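Oligopeptide ABC transporter OppAIV (Borrelia burgdorferi B31, PDB 4GL8) probably binds oligopeptides as the solute-binding component of an ABC transporter and delivers them for uptake across the membrane. Local coordinates at residues I389-Q392 / W393-L397; R519-L522 / S523-K526; A481-I484 / I485-D489; K170-F173 / L174-V178. All coordinates share one frame; numbering follows the deposited sequence.

Interaction 1: I389-Q392 / W393-L397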
loop_
_atom_site.group_PDB
_atom_site.type_symbol
_atom_site.label_atom_id
_atom_site.label_comp_id
_atom_site.label_asym_id
_atom_site.label_seq_id
_atom_site.Cartn_x
_atom_site.Cartn_y
_atom_site.Cartn_z
ATOM N N ILE A 389 -15.398 -7.634 -15.412
ATOM C CA ILE A 389 -15.663 -8.714 -14.464
ATOM C C ILE A 389 -17.161 -9.034 -14.475
ATOM O O ILE A 389 -17.551 -10.186 -14.511
ATOM C CB ILE A 389 -15.260 -8.347 -13.015
ATOM C CG1 ILE A 389 -13.806 -7.878 -12.913
ATOM C CG2 ILE A 389 -15.540 -9.514 -12.061
ATOM C CD1 ILE A 389 -12.799 -8.966 -12.814
ATOM N N GLN A 390 -17.994 -7.995 -14.458
ATOM C CA GLN A 390 -19.441 -8.178 -14.458
ATOM C C GLN A 390 -19.879 -9.025 -15.643
ATOM O O GLN A 390 -20.661 -9.969 -15.484
ATOM C CB GLN A 390 -20.143 -6.822 -14.525
ATOM C CG GLN A 390 -21.647 -6.913 -14.683
ATOM C CD GLN A 390 -22.316 -5.551 -14.691
ATOM O OE1 GLN A 390 -21.973 -4.687 -15.486
ATOM N NE2 GLN A 390 -23.302 -5.373 -13.820
ATOM N N ASN A 391 -19.353 -8.651 -16.817
ATOM C CA ASN A 391 -19.591 -9.336 -18.070
ATOM C C ASN A 391 -19.047 -10.761 -18.127
ATOM O O ASN A 391 -19.646 -11.614 -18.771
ATOM C CB ASN A 391 -18.991 -8.521 -19.236
ATOM C CG ASN A 391 -19.205 -9.180 -20.583
ATOM O OD1 ASN A 391 -18.449 -10.063 -21.017
ATOM N ND2 ASN A 391 -20.235 -8.754 -21.254
ATOM N N GLN A 392 -17.904 -11.012 -17.505
ATOM C CA GLN A 392 -17.384 -12.375 -17.425
ATOM C C GLN A 392 -18.336 -13.266 -16.619
ATOM O O GLN A 392 -18.703 -14.341 -17.066
ATOM C CB GLN A 392 -15.978 -12.410 -16.807
ATOM C CG GLN A 392 -14.897 -11.779 -17.675
ATOM C CD GLN A 392 -14.577 -12.611 -18.898
ATOM O OE1 GLN A 392 -14.051 -13.708 -18.786
ATOM N NE2 GLN A 392 -14.941 -12.110 -20.070
ATOM N N TRP A 393 -18.727 -12.824 -15.427
ATOM C CA TRP A 393 -19.725 -13.559 -14.637
ATOM C C TRP A 393 -21.096 -13.756 -15.335
ATOM O O TRP A 393 -21.705 -14.842 -15.263
ATOM C CB TRP A 393 -19.855 -12.929 -13.270
ATOM C CG TRP A 393 -18.585 -13.097 -12.477
ATOM C CD1 TRP A 393 -17.622 -14.049 -12.661
ATOM C CD2 TRP A 393 -18.158 -12.316 -11.375
ATOM N NE1 TRP A 393 -16.626 -13.916 -11.742
ATOM C CE2 TRP A 393 -16.930 -12.865 -10.923
ATOM C CE3 TRP A 393 -18.698 -11.212 -10.698
ATOM C CZ2 TRP A 393 -16.230 -12.336 -9.872
ATOM C CZ3 TRP A 393 -17.999 -10.697 -9.637
ATOM C CH2 TRP A 393 -16.779 -11.264 -9.236
ATOM N N LYS A 394 -21.557 -12.746 -16.055
ATOM C CA LYS A 394 -22.802 -12.903 -16.783
ATOM C C LYS A 394 -22.636 -13.930 -17.907
ATOM O O LYS A 394 -23.354 -14.923 -17.946
ATOM C CB LYS A 394 -23.302 -11.566 -17.330
ATOM C CG LYS A 394 -24.580 -11.670 -18.158
ATOM C CD LYS A 394 -25.673 -12.456 -17.425
ATOM C CE LYS A 394 -27.059 -12.265 -18.042
ATOM N NZ LYS A 394 -28.090 -12.867 -17.148
ATOM N N LYS A 395 -21.669 -13.709 -18.784
ATOM C CA LYS A 395 -21.407 -14.617 -19.901
ATOM C C LYS A 395 -21.051 -16.055 -19.484
ATOM O O LYS A 395 -21.581 -16.992 -20.035
ATOM C CB LYS A 395 -20.286 -14.049 -20.774
ATOM C CG LYS A 395 -20.004 -14.856 -22.032
ATOM C CD LYS A 395 -19.307 -14.034 -23.117
ATOM C CE LYS A 395 -17.931 -13.506 -22.705
ATOM N NZ LYS A 395 -16.919 -14.577 -22.575
ATOM N N ASN A 396 -20.164 -16.252 -18.511
ATOM C CA ASN A 396 -19.661 -17.618 -18.233
ATOM C C ASN A 396 -20.417 -18.374 -17.170
ATOM O O ASN A 396 -20.373 -19.598 -17.142
ATOM C CB ASN A 396 -18.193 -17.580 -17.839
ATOM C CG ASN A 396 -17.322 -17.048 -18.949
ATOM O OD1 ASN A 396 -17.562 -17.328 -20.108
ATOM N ND2 ASN A 396 -16.290 -16.292 -18.589
ATOM N N LEU A 397 -21.094 -17.643 -16.289
ATOM C CA LEU A 397 -21.794 -18.245 -15.170
ATOM C C LEU A 397 -23.293 -17.948 -15.191
ATOM O O LEU A 397 -24.044 -18.592 -14.470
ATOM C CB LEU A 397 -21.143 -17.763 -13.863
ATOM C CG LEU A 397 -19.716 -18.244 -13.535
ATOM C CD1 LEU A 397 -19.284 -17.756 -12.166
ATOM C CD2 LEU A 397 -19.638 -19.763 -13.551
#

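Interaction 2: R519-L522 / S523-K526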
loop_
_atom_site.group_PDB
_atom_site.type_symbol
_atom_site.label_atom_id
_atom_site.label_comp_id
_atom_site.label_asym_id
_atom_site.label_seq_id
_atom_site.Cartn_x
_atom_site.Cartn_y
_atom_site.Cartn_z
ATOM N N ARG A 519 8.329 4.140 -4.539
ATOM C CA ARG A 519 8.832 4.997 -3.457
ATOM C C ARG A 519 9.474 6.206 -4.109
ATOM O O ARG A 519 10.587 6.114 -4.618
ATOM C CB ARG A 519 9.827 4.251 -2.592
ATOM C CG ARG A 519 9.169 3.421 -1.496
ATOM C CD ARG A 519 10.209 2.544 -0.802
ATOM N NE ARG A 519 9.611 1.685 0.217
ATOM C CZ ARG A 519 10.278 0.800 0.959
ATOM N NH1 ARG A 519 11.591 0.637 0.819
ATOM N NH2 ARG A 519 9.624 0.069 1.832
ATOM N N PHE A 520 8.749 7.316 -4.150
ATOM C CA PHE A 520 9.246 8.506 -4.815
ATOM C C PHE A 520 9.637 9.622 -3.884
ATOM O O PHE A 520 8.913 9.918 -2.932
ATOM C CB PHE A 520 8.205 9.050 -5.786
ATOM C CG PHE A 520 7.722 8.040 -6.758
ATOM C CD1 PHE A 520 8.623 7.331 -7.548
ATOM C CD2 PHE A 520 6.372 7.770 -6.882
ATOM C CE1 PHE A 520 8.185 6.381 -8.446
ATOM C CE2 PHE A 520 5.942 6.829 -7.786
ATOM C CZ PHE A 520 6.845 6.140 -8.569
ATOM N N ASN A 521 10.762 10.257 -4.222
ATOM C CA ASN A 521 11.256 11.469 -3.570
ATOM C C ASN A 521 11.210 12.637 -4.569
ATOM O O ASN A 521 12.160 12.882 -5.366
ATOM C CB ASN A 521 12.682 11.250 -3.067
ATOM C CG ASN A 521 13.145 12.341 -2.120
ATOM O OD1 ASN A 521 12.721 13.517 -2.186
ATOM N ND2 ASN A 521 14.030 11.957 -1.228
ATOM N N LEU A 522 10.086 13.340 -4.548
ATOM C CA LEU A 522 9.849 14.390 -5.507
ATOM C C LEU A 522 10.755 15.602 -5.228
ATOM O O LEU A 522 10.916 16.429 -6.091
ATOM C CB LEU A 522 8.368 14.779 -5.531
ATOM C CG LEU A 522 7.380 13.636 -5.800
ATOM C CD1 LEU A 522 5.955 14.152 -5.730
ATOM C CD2 LEU A 522 7.615 12.968 -7.137
ATOM N N SER A 523 11.357 15.690 -4.039
ATOM C CA SER A 523 12.330 16.759 -3.747
ATOM C C SER A 523 13.593 16.676 -4.597
ATOM O O SER A 523 14.328 17.654 -4.672
ATOM C CB SER A 523 12.750 16.773 -2.285
ATOM O OG SER A 523 13.720 15.779 -2.052
ATOM N N GLU A 524 13.852 15.510 -5.202
ATOM C CA GLU A 524 14.993 15.339 -6.095
ATOM C C GLU A 524 14.690 15.817 -7.519
ATOM O O GLU A 524 15.573 15.760 -8.395
ATOM C CB GLU A 524 15.450 13.880 -6.100
ATOM C CG GLU A 524 16.016 13.467 -4.745
ATOM C CD GLU A 524 16.700 12.109 -4.751
ATOM O OE1 GLU A 524 16.698 11.440 -5.822
ATOM O OE2 GLU A 524 17.228 11.709 -3.676
ATOM N N ILE A 525 13.464 16.292 -7.766
ATOM C CA ILE A 525 13.145 16.836 -9.082
ATOM C C ILE A 525 13.873 18.166 -9.284
ATOM O O ILE A 525 13.924 19.002 -8.367
ATOM C CB ILE A 525 11.627 16.975 -9.302
ATOM C CG1 ILE A 525 11.031 15.583 -9.564
ATOM C CG2 ILE A 525 11.340 17.904 -10.481
ATOM C CD1 ILE A 525 9.523 15.508 -9.502
ATOM N N LYS A 526 14.465 18.328 -10.468
ATOM C CA LYS A 526 15.068 19.577 -10.884
ATOM C C LYS A 526 14.660 19.913 -12.325
ATOM O O LYS A 526 14.369 19.013 -13.110
ATOM C CB LYS A 526 16.588 19.479 -10.823
ATOM C CG LYS A 526 17.135 18.856 -9.548
ATOM C CD LYS A 526 18.649 18.954 -9.549
ATOM C CE LYS A 526 19.303 18.062 -8.514
ATOM N NZ LYS A 526 18.616 18.097 -7.187
#

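Interaction 3: A481-I484 / I485-D489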
loop_
_atom_site.group_PDB
_atom_site.type_symbol
_atom_site.label_atom_id
_atom_site.label_comp_id
_atom_site.label_asym_id
_atom_site.label_seq_id
_atom_site.Cartn_x
_atom_site.Cartn_y
_atom_site.Cartn_z
ATOM N N ALA A 481 1.723 -21.954 2.485
ATOM C CA ALA A 481 0.658 -21.023 2.935
ATOM C C ALA A 481 -0.080 -20.380 1.735
ATOM O O ALA A 481 -1.310 -20.375 1.646
ATOM C CB ALA A 481 1.236 -19.957 3.850
ATOM N N GLU A 482 0.681 -19.877 0.788
ATOM C CA GLU A 482 0.102 -19.282 -0.399
ATOM C C GLU A 482 -0.765 -20.276 -1.169
ATOM O O GLU A 482 -1.805 -19.889 -1.704
ATOM C CB GLU A 482 1.182 -18.730 -1.343
ATOM C CG GLU A 482 0.567 -17.871 -2.435
ATOM C CD GLU A 482 1.560 -17.224 -3.378
ATOM O OE1 GLU A 482 1.094 -16.360 -4.149
ATOM O OE2 GLU A 482 2.768 -17.605 -3.384
ATOM N N ALA A 483 -0.334 -21.536 -1.259
ATOM C CA ALA A 483 -1.109 -22.544 -1.976
ATOM C C ALA A 483 -2.490 -22.706 -1.379
ATOM O O ALA A 483 -3.420 -22.987 -2.107
ATOM C CB ALA A 483 -0.407 -23.891 -1.981
ATOM N N ILE A 484 -2.622 -22.546 -0.064
ATOM C CA ILE A 484 -3.922 -22.665 0.593
ATOM C C ILE A 484 -4.878 -21.577 0.109
ATOM O O ILE A 484 -6.022 -21.866 -0.214
ATOM C CB ILE A 484 -3.807 -22.606 2.139
ATOM C CG1 ILE A 484 -3.100 -23.845 2.692
ATOM C CG2 ILE A 484 -5.167 -22.473 2.792
ATOM C CD1 ILE A 484 -2.718 -23.678 4.136
ATOM N N ILE A 485 -4.436 -20.330 0.080
ATOM C CA ILE A 485 -5.306 -19.252 -0.433
ATOM C C ILE A 485 -5.501 -19.253 -1.960
ATOM O O ILE A 485 -6.605 -19.004 -2.415
ATOM C CB ILE A 485 -4.904 -17.859 0.079
ATOM C CG1 ILE A 485 -3.523 -17.452 -0.413
ATOM C CG2 ILE A 485 -5.009 -17.853 1.608
ATOM C CD1 ILE A 485 -3.009 -16.172 0.218
ATOM N N ILE A 486 -4.466 -19.557 -2.741
ATOM C CA ILE A 486 -4.618 -19.554 -4.216
ATOM C C ILE A 486 -5.148 -20.824 -4.897
ATOM O O ILE A 486 -5.694 -20.695 -5.983
ATOM C CB ILE A 486 -3.346 -19.025 -4.972
ATOM C CG1 ILE A 486 -2.214 -20.043 -5.028
ATOM C CG2 ILE A 486 -2.831 -17.740 -4.333
ATOM C CD1 ILE A 486 -0.998 -19.513 -5.774
ATOM N N GLU A 487 -4.978 -22.018 -4.308
ATOM C CA GLU A 487 -5.507 -23.293 -4.892
ATOM C C GLU A 487 -6.609 -23.989 -4.099
ATOM O O GLU A 487 -7.210 -24.917 -4.618
ATOM C CB GLU A 487 -4.446 -24.399 -5.035
ATOM C CG GLU A 487 -3.018 -23.989 -5.348
ATOM C CD GLU A 487 -2.096 -25.209 -5.646
ATOM O OE1 GLU A 487 -0.864 -25.045 -5.568
ATOM O OE2 GLU A 487 -2.575 -26.329 -5.969
ATOM N N ARG A 488 -6.823 -23.626 -2.842
ATOM C CA ARG A 488 -7.750 -24.377 -1.992
ATOM C C ARG A 488 -8.904 -23.537 -1.479
ATOM O O ARG A 488 -10.037 -23.863 -1.744
ATOM C CB ARG A 488 -7.014 -25.024 -0.805
ATOM C CG ARG A 488 -7.883 -25.974 0.013
ATOM C CD ARG A 488 -7.072 -26.837 0.983
ATOM N NE ARG A 488 -6.921 -26.224 2.304
ATOM C CZ ARG A 488 -5.912 -26.467 3.157
ATOM N NH1 ARG A 488 -5.883 -25.840 4.336
ATOM N NH2 ARG A 488 -4.919 -27.320 2.848
ATOM N N ASP A 489 -8.626 -22.479 -0.720
ATOM C CA ASP A 489 -9.690 -21.714 -0.070
ATOM C C ASP A 489 -10.278 -20.589 -0.932
ATOM O O ASP A 489 -11.421 -20.232 -0.717
ATOM C CB ASP A 489 -9.237 -21.150 1.284
ATOM C CG ASP A 489 -9.150 -22.219 2.386
ATOM O OD1 ASP A 489 -9.441 -23.402 2.116
ATOM O OD2 ASP A 489 -8.774 -21.857 3.530
#

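Interaction 4: K170-F173 / L174-V178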
loop_
_atom_site.group_PDB
_atom_site.type_symbol
_atom_site.label_atom_id
_atom_site.label_comp_id
_atom_site.label_asym_id
_atom_site.label_seq_id
_atom_site.Cartn_x
_atom_site.Cartn_y
_atom_site.Cartn_z
ATOM N N LYS A 170 14.500 -10.581 11.282
ATOM C CA LYS A 170 13.741 -10.266 10.102
ATOM C C LYS A 170 14.633 -9.482 9.167
ATOM O O LYS A 170 14.837 -8.292 9.393
ATOM C CB LYS A 170 12.541 -9.413 10.459
ATOM C CG LYS A 170 11.415 -10.196 11.088
ATOM C CD LYS A 170 10.269 -9.286 11.452
ATOM C CE LYS A 170 8.984 -10.054 11.722
ATOM N NZ LYS A 170 9.207 -11.132 12.705
ATOM N N PRO A 171 15.113 -10.131 8.088
ATOM C CA PRO A 171 16.008 -9.513 7.109
ATOM C C PRO A 171 15.391 -8.328 6.391
ATOM O O PRO A 171 16.120 -7.447 5.957
ATOM C CB PRO A 171 16.294 -10.651 6.104
ATOM C CG PRO A 171 15.932 -11.914 6.831
ATOM C CD PRO A 171 14.770 -11.518 7.694
ATOM N N TYR A 172 14.067 -8.301 6.280
ATOM C CA TYR A 172 13.375 -7.159 5.674
ATOM C C TYR A 172 12.974 -6.045 6.659
ATOM O O TYR A 172 12.316 -5.087 6.285
ATOM C CB TYR A 172 12.123 -7.646 4.928
ATOM C CG TYR A 172 11.282 -8.588 5.728
ATOM C CD1 TYR A 172 11.503 -9.949 5.662
ATOM C CD2 TYR A 172 10.290 -8.120 6.582
ATOM C CE1 TYR A 172 10.747 -10.832 6.413
ATOM C CE2 TYR A 172 9.510 -8.996 7.318
ATOM C CZ TYR A 172 9.754 -10.357 7.224
ATOM O OH TYR A 172 9.026 -11.246 7.963
ATOM N N PHE A 173 13.337 -6.150 7.926
ATOM C CA PHE A 173 13.018 -5.046 8.874
ATOM C C PHE A 173 13.490 -3.642 8.413
ATOM O O PHE A 173 12.732 -2.656 8.444
ATOM C CB PHE A 173 13.599 -5.344 10.246
ATOM C CG PHE A 173 13.340 -4.268 11.251
ATOM C CD1 PHE A 173 12.041 -3.929 11.594
ATOM C CD2 PHE A 173 14.391 -3.584 11.845
ATOM C CE1 PHE A 173 11.790 -2.936 12.519
ATOM C CE2 PHE A 173 14.147 -2.587 12.771
ATOM C CZ PHE A 173 12.833 -2.273 13.111
ATOM N N LEU A 174 14.735 -3.514 7.998
ATOM C CA LEU A 174 15.201 -2.205 7.540
ATOM C C LEU A 174 14.291 -1.609 6.441
ATOM O O LEU A 174 13.937 -0.431 6.472
ATOM C CB LEU A 174 16.671 -2.260 7.072
ATOM C CG LEU A 174 17.709 -2.698 8.116
ATOM C CD1 LEU A 174 19.082 -2.996 7.520
ATOM C CD2 LEU A 174 17.841 -1.624 9.191
ATOM N N ASP A 175 13.889 -2.421 5.479
ATOM C CA ASP A 175 13.107 -1.905 4.365
ATOM C C ASP A 175 11.703 -1.480 4.851
ATOM O O ASP A 175 11.091 -0.558 4.336
ATOM C CB ASP A 175 13.029 -2.959 3.265
ATOM C CG ASP A 175 12.482 -2.405 2.005
ATOM O OD1 ASP A 175 13.120 -1.505 1.431
ATOM O OD2 ASP A 175 11.398 -2.842 1.604
ATOM N N MET A 176 11.276 -2.137 5.912
ATOM C CA MET A 176 10.021 -1.929 6.606
ATOM C C MET A 176 9.944 -0.549 7.274
ATOM O O MET A 176 8.867 0.053 7.373
ATOM C CB MET A 176 9.957 -3.054 7.645
ATOM C CG MET A 176 8.680 -3.321 8.347
ATOM S SD MET A 176 8.831 -4.988 9.071
ATOM C CE MET A 176 7.075 -5.250 9.187
ATOM N N LEU A 177 11.084 -0.035 7.731
ATOM C CA LEU A 177 11.140 1.256 8.386
ATOM C C LEU A 177 10.761 2.443 7.505
ATOM O O LEU A 177 10.522 3.554 8.031
ATOM C CB LEU A 177 12.503 1.494 9.024
ATOM C CG LEU A 177 12.827 0.661 10.241
ATOM C CD1 LEU A 177 14.307 0.846 10.628
ATOM C CD2 LEU A 177 11.908 1.016 11.412
ATOM N N VAL A 178 10.737 2.230 6.188
ATOM C CA VAL A 178 10.397 3.250 5.231
ATOM C C VAL A 178 8.879 3.405 5.159
ATOM O O VAL A 178 8.396 4.445 4.793
ATOM C CB VAL A 178 11.012 2.907 3.839
ATOM C CG1 VAL A 178 10.628 3.928 2.780
ATOM C CG2 VAL A 178 12.524 2.838 3.978
HETATM O O HOH W 1 16.611 -6.005 8.307
HETATM O O HOH W 2 15.719 -4.816 4.783
#

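Interaction 1: I389-Q392 / W393-L397
Gln392 O receives the amide of Asn396 at 2.8 Å from Asn396 N, with an N-H...O angle of 161°, the shortest of four successive i to i+4 bonds here. The Trp393, Lys394 and Lys395 amides bond in the same way to Ile389, Gln390 and Asn391, so the backbone here follows the alpha-helical i to i+4 pattern. On the buried flank Ile389 and Trp393 run side by side. The methyl CG2 of Ile389 sits over one face of the indole, 3.5 Å from the centroid of the Trp393 six-membered ring and 8° off its normal, which meets the definition of a CH-pi contact. Because Ile389 CG2 lies anti to its own backbone N, the methyl reaches up the helix to the benzo end of the ring, where it comes within 3.5 Å of Trp393 CH2. The indole N-H is turned to Leu309 O, which probably helps fix the rotation of the ring.

Helix 380-397 is the crossover of a beta-alpha-beta unit between the parallel strands 372-377 and 401-406; Trp393 touches Val401 of the second strand, and both Ile389 and Trp393 pack on Ile313.

On a neighbouring flank the amides of Gln392 and Asn396 point the same way with their planes 81° apart, Gln392 OE1 being 3.4 Å from Asn396 ND2. A bend at chi2 brings the Gln392 amide alongside that of Asn396. Each amide finds a hydrogen-bond partner on the loop between helices 303-311 and 315-323: Gln392 OE1 accepts from Asp314 N, and Asn396 ND2 donates to Ala312 O.

Interaction 2: R519-L522 / S523-K526
Two consecutive i to i+3 bonds wind the chain into a short 3-10 turn: Glu524 N reaches Asn521 O at 3.1 Å, and Ile525 N reaches Leu522 O, also at 3.1 Å.

Asn521 reinforces the start of the turn. With CG anti to its backbone N (chi1 -167°), its amide swings forward, and OD1 takes a weak bond from Ser523 N at 3.2 Å, closing an Asx turn. The same OD1 also accepts from Ser523 OG; that separation is very short, so its exact length is doubtful, but the hydroxyl lies beside the amide oxygen. The carboxylate of Glu524 stacks against the Asn521 amide, planes 25° apart and Glu524 OE2 4.0 Å from Asn521 ND2, while its charge is paired with Arg75. On another side Leu522 and Ile525 lie alongside each other, Leu522 CD2 4.0 Å from Ile525 CD1. Leu522 continues onto Ile239 and Phe241 of strand 238-242, and Ile525 onto Phe504.

Polar groups thus gather at the Asn521 side chain and methyl groups at Leu522 and Ile525. One weak and one doubtful bond from Ser523 meet at Asn521 OD1, which may favour one orientation of its amide in this turn just ahead of strand 526-527.

Interaction 3: A481-I484 / I485-D489
Arg488 lays one face of its guanidinium over Ile484, whose CG1 stands 3.6 Å above the guanidinium plane and toward its rim. The two side chains run in the same direction: a chi1 of -172° points the Arg488 chain away from its own amide nitrogen, and a bend at chi3 then brings NH1 to 3.8 Å from Ile484 CG2. Asp489 flanks the same isoleucine, its OD2 3.7 Å from Ile484 CG2, so the aliphatic branches are bordered by two charged groups. Those groups make only a long salt bridge with each other, Arg488 NE to Asp489 OD1 at 3.8 Å. Their stronger partners lie outside: Glu457 for Arg488, Tyr453 and Asn455 for Asp489.

The backbone beneath widens. Ile484 O accepts from Arg488 N at 3.3 Å and also from Asp489 N at 2.7 Å, the second bond being nearly straight at 173°. This i to i+5 bond marks a pi-type turn in helix 471-489.

Nearer the start of these residues, Glu482 crosses Ile486 at an oblique angle, its CG 3.9 Å from Ile486 CG2, and carries its carboxylate to Arg332, Tyr340 and Tyr342.

Chemically, hydrocarbon stems pack within the helix while the charged ends are passed to other parts of the chain. The two bonds on Ile484 O satisfy both amides of the widened turn, and the pairing of Arg488 with Glu457 probably helps keep the guanidinium flat on the isoleucine.

Interaction 4: K170-F173 / L174-V178
A type I beta turn from Lys170 to Phe173, closed by Phe173 N to Lys170 O at 3.0 Å, runs straight into the short helix 173-176, where Met176 N bonds to Tyr172 O at 3.2 Å and Leu177 N more weakly to Phe173 O. Two waters join turn and helix. One donates to Lys170 O and accepts from Leu174 N; the other donates to Pro171 O and accepts from Asp175 N at 3.1 Å from that nitrogen. Amides of the first helical turn are thereby satisfied through solvent.

Among the side chains, the Phe173 ring carries Leu177 on one face: Leu177 CG stands 4.1 Å above the ring plane, displaced toward the rim, and Leu177 CD2 comes to 3.8 Å from Phe173 CZ. A chi1 of 179° turns the Phe173 ring away from its own N and so into this position. Met176, extended throughout, sends its sulfur to the edges of two rings. SD lies 4.2 Å from Phe173 CD1, and it is 5.4 Å from the centroid of the Tyr172 ring at 78° off the normal, an edge-on Met-aromatic contact. Tyr172 in turn meets Tyr431 with nearly parallel planes, and Phe173 packs edge-to-face with Tyr91. The Asp175 carboxylate leaves the cluster for Arg519 and Ala432 N.

The motif is a type I turn leading into a short helix, whose apolar residues touch helix 129-135, through Phe173 and Met176, and strands 74-84 and 90-95 of the five-stranded antiparallel sheet, through Leu174.

Along the chain the order is interaction 4, interaction 1, interaction 3, interaction 2, each closing before the next opens. Interactions 2 and 4, with centres 22 Å apart, are the pair that touches: Arg519 NH1 forms a 2.7 Å salt bridge with Asp175 OD1, tying the C-terminal loop to helix 173-176. Interactions 1 and 3 lie on separate helices, 380-397 and 471-489, with centres 24 Å apart and nearest atoms about 13 Å apart. Interactions 1 and 4 fall on opposite sides of the chain's centre, 41 Å between centres. The four turns are thus spread over a wide fold, and the salt bridge joins regions more than 300 residues apart in sequence.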